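Pseudouridine synthase (PDB 2AUS) probably converts uridine to pseudouridine in RNA, as the Cbf5 member of the TruB family of pseudouridine synthases. Local coordinates at residues 40-43 against 44-48; 60-63 against 64-67. All blocks are in the same frame, centred on the assembly; numbering follows the deposited sequence.

Contact 1 of 2, residues 40-43 against 44-48; sequences IELH and IQYGV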
loop_
_atom_site.group_PDB
_atom_site.type_symbol
_atom_site.label_atom_id
_atom_site.label_comp_id
_atom_site.label_asym_id
_atom_site.label_seq_id
_atom_site.Cartn_x
_atom_site.Cartn_y
_atom_site.Cartn_z
ATOM N N ILE A 40 -4.211 33.624 -1.699
ATOM C CA ILE A 40 -4.029 32.184 -1.548
ATOM C C ILE A 40 -5.272 31.327 -1.305
ATOM O O ILE A 40 -5.432 30.283 -1.938
ATOM C CB ILE A 40 -2.959 31.854 -0.470
ATOM C CG1 ILE A 40 -2.623 30.357 -0.526
ATOM C CG2 ILE A 40 -3.452 32.245 0.912
ATOM C CD1 ILE A 40 -2.170 29.887 -1.900
ATOM N N GLU A 41 -6.151 31.748 -0.402
ATOM C CA GLU A 41 -7.372 30.983 -0.142
ATOM C C GLU A 41 -8.226 30.891 -1.405
ATOM O O GLU A 41 -8.695 29.815 -1.768
ATOM C CB GLU A 41 -8.201 31.639 0.962
ATOM C CG GLU A 41 -7.638 31.505 2.354
ATOM C CD GLU A 41 -7.551 30.065 2.806
ATOM O OE1 GLU A 41 -8.374 29.242 2.343
ATOM O OE2 GLU A 41 -6.669 29.761 3.640
ATOM N N LEU A 42 -8.438 32.026 -2.059
ATOM C CA LEU A 42 -9.234 32.056 -3.282
ATOM C C LEU A 42 -8.576 31.224 -4.366
ATOM O O LEU A 42 -9.249 30.531 -5.123
ATOM C CB LEU A 42 -9.405 33.491 -3.789
ATOM C CG LEU A 42 -10.569 34.291 -3.213
ATOM C CD1 LEU A 42 -10.632 35.655 -3.908
ATOM C CD2 LEU A 42 -11.877 33.524 -3.434
ATOM N N HIS A 43 -7.252 31.308 -4.436
ATOM C CA HIS A 43 -6.468 30.562 -5.411
ATOM C C HIS A 43 -6.773 29.069 -5.285
ATOM O O HIS A 43 -6.941 28.361 -6.280
ATOM C CB HIS A 43 -4.980 30.811 -5.157
ATOM C CG HIS A 43 -4.071 30.082 -6.094
ATOM N ND1 HIS A 43 -3.986 30.385 -7.435
ATOM C CD2 HIS A 43 -3.186 29.080 -5.876
ATOM C CE1 HIS A 43 -3.084 29.605 -8.005
ATOM N NE2 HIS A 43 -2.583 28.805 -7.082
ATOM N N ILE A 44 -6.842 28.595 -4.047
ATOM C CA ILE A 44 -7.126 27.191 -3.792
ATOM C C ILE A 44 -8.594 26.882 -4.085
ATOM O O ILE A 44 -8.914 25.838 -4.646
ATOM C CB ILE A 44 -6.774 26.827 -2.328
ATOM C CG1 ILE A 44 -5.252 26.889 -2.151
ATOM C CG2 ILE A 44 -7.313 25.448 -1.974
ATOM C CD1 ILE A 44 -4.769 26.510 -0.762
ATOM N N GLN A 45 -9.478 27.807 -3.723
ATOM C CA GLN A 45 -10.910 27.646 -3.956
ATOM C C GLN A 45 -11.210 27.494 -5.440
ATOM O O GLN A 45 -12.187 26.843 -5.820
ATOM C CB GLN A 45 -11.674 28.863 -3.431
ATOM C CG GLN A 45 -11.914 28.879 -1.938
ATOM C CD GLN A 45 -13.088 28.006 -1.535
ATOM O OE1 GLN A 45 -14.214 28.204 -2.004
ATOM N NE2 GLN A 45 -12.834 27.035 -0.660
ATOM N N TYR A 46 -10.374 28.107 -6.273
ATOM C CA TYR A 46 -10.551 28.061 -7.716
ATOM C C TYR A 46 -9.308 27.510 -8.391
ATOM O O TYR A 46 -8.921 27.971 -9.462
ATOM C CB TYR A 46 -10.853 29.471 -8.247
ATOM C CG TYR A 46 -12.149 30.027 -7.709
ATOM C CD1 TYR A 46 -13.361 29.749 -8.333
ATOM C CD2 TYR A 46 -12.175 30.741 -6.513
ATOM C CE1 TYR A 46 -14.564 30.162 -7.779
ATOM C CE2 TYR A 46 -13.370 31.154 -5.948
ATOM C CZ TYR A 46 -14.561 30.856 -6.585
ATOM O OH TYR A 46 -15.752 31.209 -6.002
ATOM N N GLY A 47 -8.686 26.515 -7.765
ATOM C CA GLY A 47 -7.479 25.948 -8.333
ATOM C C GLY A 47 -7.616 24.530 -8.859
ATOM O O GLY A 47 -8.580 23.826 -8.553
ATOM N N VAL A 48 -6.638 24.126 -9.666
ATOM C CA VAL A 48 -6.581 22.783 -10.242
ATOM C C VAL A 48 -5.159 22.289 -10.031
ATOM O O VAL A 48 -4.202 23.031 -10.256
ATOM C CB VAL A 48 -6.871 22.783 -11.758
ATOM C CG1 VAL A 48 -8.343 23.035 -12.011
ATOM C CG2 VAL A 48 -6.037 23.863 -12.444
HETATM O O HOH W 1 -6.804 29.971 -8.819
#
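I40 meets I44 one helical turn on. Its CD1 lies 4.3 Å from I44 CG1, a loose apolar contact. I40 O accepts the I44 N-H at 3.0 Å, and I44 CG1 sits close to the same oxygen. The CG1 branch of I44 reaches it by lying anti to its own carbonyl carbon (chi1 -68°). Both isoleucines also pack on W227 of helix 217-228, and I40 touches I236 and R237 of helix 234-239.

E41 joins mainly through its backbone. Its O takes the Q45 N-H at 2.9 Å, and Q45 CG folds back to 3.4 Å from E41 O. E41 OE2 makes a long, weak ion pair with K228 NZ.

L42 closes the last full turn. Its O accepts the Y46 N-H at 2.9 Å, but the bond is bent, 137° at the hydrogen. This is the C-terminal end of the short helix 40-45. Y46 is the first residue to leave helical angles, and the chain passes directly into strand 47-53. The side chains of L42 and Y46 run side by side, with L42 CD2 3.8 Å from Y46 CE2. L42 O lies at the edge of the Y46 ring, 3.2 Å from CD2. The ring also meets W329, at about 55° between planes. Replacing Y46 by an alanine would probably leave L42 CD2 and W329 without their aromatic neighbour, and R95 NE without the hydroxyl to which it is weakly hydrogen-bonded.

H43 has CG anti to the backbone N, beside its own carbonyl carbon, and NE2 is hydrogen-bonded to I240 O and R237 O. H43 O takes a weak bond from Y46 N. A water donates to H43 O and to Y46 O, 3.0 Å from each, and so bridges the turn.

Contact 2 of 2, residues 60-63 against 64-67; sequences HEVV and AWIK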
loop_
_atom_site.group_PDB
_atom_site.type_symbol
_atom_site.label_atom_id
_atom_site.label_comp_id
_atom_site.label_asym_id
_atom_site.label_seq_id
_atom_site.Cartn_x
_atom_site.Cartn_y
_atom_site.Cartn_z
ATOM N N HIS A 60 -10.248 7.951 -7.628
ATOM C CA HIS A 60 -11.173 8.407 -6.597
ATOM C C HIS A 60 -10.455 8.477 -5.257
ATOM O O HIS A 60 -10.579 9.460 -4.527
ATOM C CB HIS A 60 -12.353 7.442 -6.478
ATOM C CG HIS A 60 -13.351 7.835 -5.433
ATOM N ND1 HIS A 60 -14.305 8.809 -5.644
ATOM C CD2 HIS A 60 -13.526 7.406 -4.161
ATOM C CE1 HIS A 60 -15.025 8.960 -4.547
ATOM N NE2 HIS A 60 -14.573 8.121 -3.632
ATOM N N GLU A 61 -9.707 7.426 -4.934
ATOM C CA GLU A 61 -8.976 7.380 -3.676
ATOM C C GLU A 61 -7.928 8.483 -3.605
ATOM O O GLU A 61 -7.722 9.079 -2.548
ATOM C CB GLU A 61 -8.311 6.014 -3.498
ATOM C CG GLU A 61 -9.297 4.858 -3.523
ATOM C CD GLU A 61 -8.643 3.516 -3.262
ATOM O OE1 GLU A 61 -7.697 3.150 -4.001
ATOM O OE2 GLU A 61 -9.080 2.830 -2.310
ATOM N N VAL A 62 -7.266 8.750 -4.730
ATOM C CA VAL A 62 -6.248 9.800 -4.795
ATOM C C VAL A 62 -6.888 11.167 -4.514
ATOM O O VAL A 62 -6.330 11.996 -3.793
ATOM C CB VAL A 62 -5.573 9.821 -6.179
ATOM C CG1 VAL A 62 -4.688 11.050 -6.322
ATOM C CG2 VAL A 62 -4.752 8.563 -6.352
ATOM N N VAL A 63 -8.067 11.400 -5.085
ATOM C CA VAL A 63 -8.762 12.658 -4.862
ATOM C C VAL A 63 -9.142 12.756 -3.379
ATOM O O VAL A 63 -9.030 13.825 -2.770
ATOM C CB VAL A 63 -10.028 12.759 -5.735
ATOM C CG1 VAL A 63 -10.800 14.017 -5.391
ATOM C CG2 VAL A 63 -9.635 12.782 -7.203
ATOM N N ALA A 64 -9.582 11.639 -2.800
ATOM C CA ALA A 64 -9.951 11.625 -1.388
ATOM C C ALA A 64 -8.742 12.061 -0.556
ATOM O O ALA A 64 -8.881 12.833 0.387
ATOM C CB ALA A 64 -10.408 10.220 -0.969
ATOM N N TRP A 65 -7.558 11.562 -0.909
ATOM C CA TRP A 65 -6.332 11.923 -0.193
ATOM C C TRP A 65 -6.052 13.413 -0.324
ATOM O O TRP A 65 -5.649 14.074 0.634
ATOM C CB TRP A 65 -5.123 11.155 -0.740
ATOM C CG TRP A 65 -5.079 9.707 -0.364
ATOM C CD1 TRP A 65 -5.717 9.111 0.689
ATOM C CD2 TRP A 65 -4.296 8.681 -0.993
ATOM N NE1 TRP A 65 -5.377 7.781 0.755
ATOM C CE2 TRP A 65 -4.507 7.489 -0.263
ATOM C CE3 TRP A 65 -3.434 8.653 -2.100
ATOM C CZ2 TRP A 65 -3.886 6.280 -0.605
ATOM C CZ3 TRP A 65 -2.815 7.450 -2.441
ATOM C CH2 TRP A 65 -3.045 6.280 -1.693
ATOM N N ILE A 66 -6.251 13.940 -1.525
ATOM C CA ILE A 66 -6.010 15.350 -1.772
ATOM C C ILE A 66 -6.942 16.218 -0.912
ATOM O O ILE A 66 -6.518 17.234 -0.362
ATOM C CB ILE A 66 -6.169 15.660 -3.280
ATOM C CG1 ILE A 66 -4.920 15.170 -4.023
ATOM C CG2 ILE A 66 -6.405 17.142 -3.505
ATOM C CD1 ILE A 66 -5.023 15.244 -5.522
ATOM N N LYS A 67 -8.198 15.802 -0.776
ATOM C CA LYS A 67 -9.151 16.556 0.033
ATOM C C LYS A 67 -8.715 16.560 1.497
ATOM O O LYS A 67 -8.856 17.571 2.194
ATOM C CB LYS A 67 -10.561 15.966 -0.089
ATOM C CG LYS A 67 -11.104 15.971 -1.514
ATOM C CD LYS A 67 -12.627 15.912 -1.558
ATOM C CE LYS A 67 -13.168 14.616 -0.987
ATOM N NZ LYS A 67 -14.662 14.599 -0.985
#
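The W65 indole lies with one face over the carbonyl oxygen of E61. E61 O sits 3.5 Å above the ring plane, offset toward the rim, and is 3.5 Å from W65 CG. The same oxygen accepts the W65 N-H at 3.0 Å. CG lies anti to the carbonyl carbon of W65 (chi1 -73°), which swings the ring back along the helix. CE3 comes 4.5 Å from V62 CG2. The indole also touches L217 and meets an aromatic ring of another protein chain, their planes at about 55°.

V62 and I66 line the inner side, with V62 CG1 4.3 Å from I66 CD1. They pack on L51 of strand 47-53. V62 also touches L89 and I66 touches V91, both on strand 88-93. K67 CG is 3.2 Å from V63 O, and V63 CG1 is 4.4 Å from K67 CG. E61 OE1 is hydrogen-bonded to T58 N, just before the helix.

Four i to i+4 backbone bonds, from A64 N to H60 O through K67 N to V63 O, make this regular alpha-helix. Helix 59-69 is amphipathic, its V62 and I66 side packed on the mixed beta-sheet.

How the contacts relate
Contacts 1 and 2 are both partly buried. They lie in series, on the helices just before and after strand 47-53 in the chain; contact 1 includes its first residues. Four of eight touching residues are buried in contact 1 and three in contact 2. E41 is exposed in contact 1, H60 and E61 in contact 2. The contact centres are about 17 Å apart. Contact 1 is a helix end running into the strand, with a bent last bond and a bridging water. Contact 2 lies within a longer, regular helix. Helix 217-228 packs against both. Contact 2 puts aliphatic side chains on the sheet and W65 against another protein chain. No other chain of the assembly touches contact 1.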